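Local structure of putative rhamnosidase (Streptomyces avermitilis, 3W5M) at residues Pro607-Gly619 and Trp882-Trp894. The protein hydrolyses terminal non-reducing alpha-L-rhamnose residues of alpha-L-rhamnosides, releasing L-rhamnose from citrus flavonoids and gum arabic. Numbering follows the deposited sequence.
Sequences PMLNKLHSNITWG and WGYPIDKGSTTMW
I886 packs as a knob against segment 607-619, among M608, K611, L612 and N615. Its CD1 reaches the helix backbone, 3.7 Å from L612 CA, because CG1 stands anti to the carbonyl carbon (chi1 -62°) and the chain runs on extended. M608 bends to lay SD against G883 CA, where a side chain on the glycine would crowd the sulfur. Deeper in, M893 folds back at chi2 and chi3: its SD packs against N615 CB at 3.8 Å, while CE meets L612 CD1 at the same separation, the two side chains crossing at about a right angle. L612 CD1 also rests on W882 CB. N615 supplies the polar centre. Its ND2 makes a weak bond to S890 O (3.2 Å, 141° at the hydrogen) and a shorter one, 2.8 Å, to a water that also bonds S890 OG and T892 O. The contact belongs to the (alpha/alpha)6-barrel, where helix 883-887 crosses helix 607-619 at 88° and ends in a Schellman motif with G889 as C-prime; the chain then passes N615 towards E895, the probable proton acceptor. With an alanine at N615, the water is likely to lose the N-H it accepts, and S890 O its weak bond from the helix. T891 O, beside the N615 amide, is bonded instead by Q505. The outer side is looser. There K611 slides past I886 in the opposite direction, CG 3.7 Å from CG2, and its partly exposed chain carries NZ across to T891 CG2.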
# COMPACT_ATOMS: atom_id res chain seq x y z
N PRO A 607 7.27 -27.15 -11.14
CA PRO A 607 6.83 -25.87 -11.72
C PRO A 607 5.70 -25.17 -10.94
O PRO A 607 5.78 -23.95 -10.74
CB PRO A 607 6.40 -26.26 -13.14
CG PRO A 607 7.33 -27.39 -13.46
CD PRO A 607 7.42 -28.18 -12.19
N MET A 608 4.71 -25.92 -10.46
CA MET A 608 3.57 -25.33 -9.79
C MET A 608 3.94 -24.64 -8.48
O MET A 608 3.28 -23.66 -8.05
CB MET A 608 2.49 -26.36 -9.51
CG MET A 608 1.13 -25.73 -9.26
SD MET A 608 0.12 -26.61 -8.04
CE MET A 608 0.76 -25.87 -6.53
N LEU A 609 4.98 -25.14 -7.82
CA LEU A 609 5.37 -24.51 -6.55
C LEU A 609 6.18 -23.28 -6.83
O LEU A 609 6.12 -22.32 -6.06
CB LEU A 609 6.16 -25.46 -5.66
CG LEU A 609 5.42 -26.70 -5.15
CD1 LEU A 609 6.41 -27.45 -4.27
CD2 LEU A 609 4.11 -26.39 -4.44
N ASN A 610 6.95 -23.32 -7.90
CA ASN A 610 7.71 -22.15 -8.32
C ASN A 610 6.77 -21.01 -8.70
O ASN A 610 7.05 -19.84 -8.40
CB ASN A 610 8.68 -22.51 -9.43
CG ASN A 610 9.66 -23.61 -9.01
OD1 ASN A 610 9.89 -23.85 -7.82
ND2 ASN A 610 10.24 -24.28 -9.98
N LYS A 611 5.65 -21.36 -9.35
CA LYS A 611 4.60 -20.39 -9.68
C LYS A 611 3.90 -19.85 -8.43
O LYS A 611 3.64 -18.63 -8.32
CB LYS A 611 3.57 -20.98 -10.65
CG LYS A 611 2.55 -19.97 -11.17
CD LYS A 611 3.26 -18.78 -11.80
CE LYS A 611 2.31 -17.95 -12.63
NZ LYS A 611 3.04 -16.81 -13.27
N LEU A 612 3.60 -20.73 -7.48
CA LEU A 612 3.02 -20.32 -6.25
C LEU A 612 3.88 -19.25 -5.51
O LEU A 612 3.36 -18.19 -5.08
CB LEU A 612 2.75 -21.54 -5.34
CG LEU A 612 2.09 -21.23 -4.01
CD1 LEU A 612 0.77 -20.48 -4.19
CD2 LEU A 612 1.87 -22.54 -3.24
N HIS A 613 5.18 -19.53 -5.40
CA HIS A 613 6.15 -18.61 -4.83
C HIS A 613 6.17 -17.27 -5.60
O HIS A 613 6.09 -16.21 -4.98
CB HIS A 613 7.53 -19.23 -4.83
CG HIS A 613 8.62 -18.27 -4.52
ND1 HIS A 613 8.79 -17.71 -3.27
CD2 HIS A 613 9.60 -17.76 -5.30
CE1 HIS A 613 9.84 -16.91 -3.29
NE2 HIS A 613 10.35 -16.92 -4.51
N SER A 614 6.25 -17.32 -6.93
CA SER A 614 6.17 -16.09 -7.74
C SER A 614 4.90 -15.29 -7.40
O SER A 614 4.97 -14.07 -7.17
CB SER A 614 6.18 -16.42 -9.23
OG SER A 614 6.23 -15.21 -9.99
N ASN A 615 3.76 -15.97 -7.33
CA ASN A 615 2.47 -15.33 -7.04
C ASN A 615 2.44 -14.67 -5.66
O ASN A 615 1.90 -13.56 -5.50
CB ASN A 615 1.31 -16.31 -7.21
CG ASN A 615 1.09 -16.75 -8.66
OD1 ASN A 615 1.87 -16.40 -9.56
ND2 ASN A 615 0.04 -17.51 -8.88
N ILE A 616 2.98 -15.37 -4.67
CA ILE A 616 3.16 -14.80 -3.33
C ILE A 616 3.94 -13.46 -3.36
O ILE A 616 3.50 -12.50 -2.74
CB ILE A 616 3.87 -15.81 -2.39
CG1 ILE A 616 2.93 -16.99 -2.12
CG2 ILE A 616 4.24 -15.14 -1.06
CD1 ILE A 616 3.62 -18.21 -1.56
N THR A 617 5.08 -13.44 -4.03
CA THR A 617 5.95 -12.25 -4.07
C THR A 617 5.29 -11.15 -4.86
O THR A 617 5.50 -9.97 -4.59
CB THR A 617 7.38 -12.52 -4.60
OG1 THR A 617 7.35 -12.84 -6.01
CG2 THR A 617 8.06 -13.68 -3.82
N TRP A 618 4.47 -11.53 -5.85
CA TRP A 618 3.72 -10.50 -6.59
C TRP A 618 2.53 -9.96 -5.78
O TRP A 618 2.25 -8.77 -5.84
CB TRP A 618 3.32 -11.00 -8.00
CG TRP A 618 4.43 -10.90 -9.01
CD1 TRP A 618 5.31 -11.87 -9.36
CD2 TRP A 618 4.80 -9.73 -9.76
NE1 TRP A 618 6.20 -11.38 -10.29
CE2 TRP A 618 5.90 -10.07 -10.56
CE3 TRP A 618 4.29 -8.41 -9.83
CZ2 TRP A 618 6.52 -9.16 -11.45
CZ3 TRP A 618 4.90 -7.50 -10.70
CH2 TRP A 618 6.01 -7.89 -11.50
N GLY A 619 1.81 -10.81 -5.05
CA GLY A 619 0.74 -10.36 -4.18
C GLY A 619 1.30 -9.47 -3.07
O GLY A 619 0.68 -8.46 -2.70
N TRP A 882 -4.50 -24.04 -3.63
CA TRP A 882 -3.60 -23.06 -4.22
C TRP A 882 -3.41 -23.37 -5.71
O TRP A 882 -3.18 -22.46 -6.52
CB TRP A 882 -2.26 -23.01 -3.45
CG TRP A 882 -2.43 -22.53 -2.02
CD1 TRP A 882 -2.66 -21.24 -1.61
CD2 TRP A 882 -2.43 -23.33 -0.82
NE1 TRP A 882 -2.81 -21.19 -0.24
CE2 TRP A 882 -2.68 -22.46 0.26
CE3 TRP A 882 -2.25 -24.69 -0.57
CZ2 TRP A 882 -2.75 -22.91 1.60
CZ3 TRP A 882 -2.31 -25.14 0.75
CH2 TRP A 882 -2.56 -24.25 1.81
N GLY A 883 -3.50 -24.65 -6.06
CA GLY A 883 -3.28 -25.09 -7.42
C GLY A 883 -4.42 -24.68 -8.34
O GLY A 883 -4.21 -24.36 -9.51
N TYR A 884 -5.64 -24.69 -7.80
CA TYR A 884 -6.82 -24.38 -8.60
C TYR A 884 -6.67 -23.01 -9.32
O TYR A 884 -6.76 -22.97 -10.54
CB TYR A 884 -8.07 -24.46 -7.75
CG TYR A 884 -9.32 -23.91 -8.41
CD1 TYR A 884 -10.01 -24.63 -9.41
CD2 TYR A 884 -9.81 -22.66 -8.04
CE1 TYR A 884 -11.15 -24.11 -10.00
CE2 TYR A 884 -10.94 -22.13 -8.62
CZ TYR A 884 -11.61 -22.85 -9.60
OH TYR A 884 -12.75 -22.28 -10.16
N PRO A 885 -6.40 -21.91 -8.57
CA PRO A 885 -6.25 -20.59 -9.23
C PRO A 885 -5.08 -20.52 -10.18
O PRO A 885 -5.20 -19.89 -11.24
CB PRO A 885 -6.09 -19.61 -8.05
CG PRO A 885 -6.74 -20.31 -6.91
CD PRO A 885 -6.43 -21.78 -7.10
N ILE A 886 -3.98 -21.20 -9.85
CA ILE A 886 -2.81 -21.26 -10.72
C ILE A 886 -3.13 -21.90 -12.08
O ILE A 886 -2.65 -21.41 -13.12
CB ILE A 886 -1.61 -21.95 -10.03
CG1 ILE A 886 -1.22 -21.12 -8.79
CG2 ILE A 886 -0.45 -22.09 -11.01
CD1 ILE A 886 0.02 -21.60 -8.05
N ASP A 887 -3.93 -22.96 -12.05
CA ASP A 887 -4.38 -23.60 -13.30
C ASP A 887 -5.29 -22.69 -14.14
O ASP A 887 -5.34 -22.83 -15.37
CB ASP A 887 -5.05 -24.96 -13.01
CG ASP A 887 -4.05 -26.04 -12.65
OD1 ASP A 887 -2.83 -25.86 -12.91
OD2 ASP A 887 -4.47 -27.10 -12.11
N LYS A 888 -5.95 -21.73 -13.48
CA LYS A 888 -6.75 -20.71 -14.16
C LYS A 888 -5.95 -19.47 -14.55
O LYS A 888 -6.54 -18.43 -14.87
CB LYS A 888 -7.96 -20.29 -13.32
CG LYS A 888 -8.84 -21.43 -12.83
CD LYS A 888 -9.70 -22.01 -13.93
CE LYS A 888 -11.16 -21.63 -13.75
NZ LYS A 888 -11.84 -22.51 -12.76
N GLY A 889 -4.62 -19.57 -14.53
CA GLY A 889 -3.75 -18.49 -14.97
C GLY A 889 -3.47 -17.39 -13.94
O GLY A 889 -2.97 -16.33 -14.31
N SER A 890 -3.77 -17.65 -12.66
CA SER A 890 -3.46 -16.65 -11.59
C SER A 890 -1.99 -16.29 -11.59
O SER A 890 -1.13 -17.14 -11.83
CB SER A 890 -3.91 -17.13 -10.20
OG SER A 890 -3.06 -18.16 -9.71
N THR A 891 -1.69 -15.01 -11.34
CA THR A 891 -0.31 -14.58 -11.18
C THR A 891 -0.14 -13.86 -9.82
O THR A 891 0.92 -13.30 -9.56
CB THR A 891 0.13 -13.65 -12.33
OG1 THR A 891 -0.84 -12.61 -12.46
CG2 THR A 891 0.25 -14.44 -13.69
N THR A 892 -1.20 -13.82 -9.03
CA THR A 892 -1.21 -13.26 -7.68
C THR A 892 -2.14 -14.15 -6.89
O THR A 892 -2.68 -15.11 -7.44
CB THR A 892 -1.75 -11.82 -7.63
OG1 THR A 892 -3.02 -11.73 -8.31
CG2 THR A 892 -0.77 -10.84 -8.24
N MET A 893 -2.32 -13.87 -5.59
CA MET A 893 -3.25 -14.63 -4.77
C MET A 893 -4.59 -13.93 -4.79
O MET A 893 -4.66 -12.69 -4.70
CB MET A 893 -2.77 -14.78 -3.31
CG MET A 893 -1.31 -15.20 -3.19
SD MET A 893 -0.84 -16.65 -4.12
CE MET A 893 -1.76 -17.82 -3.10
N TRP A 894 -5.65 -14.72 -4.91
CA TRP A 894 -7.01 -14.13 -4.93
C TRP A 894 -7.61 -13.95 -3.55
O TRP A 894 -7.26 -14.69 -2.60
CB TRP A 894 -7.96 -15.01 -5.75
CG TRP A 894 -7.55 -15.28 -7.15
CD1 TRP A 894 -6.65 -14.58 -7.91
CD2 TRP A 894 -8.10 -16.30 -7.99
NE1 TRP A 894 -6.58 -15.14 -9.18
CE2 TRP A 894 -7.47 -16.18 -9.25
CE3 TRP A 894 -9.05 -17.30 -7.79
CZ2 TRP A 894 -7.76 -17.06 -10.32
CZ3 TRP A 894 -9.36 -18.17 -8.86
CH2 TRP A 894 -8.72 -18.03 -10.10
O HOH W 1 -2.12 -18.01 -7.15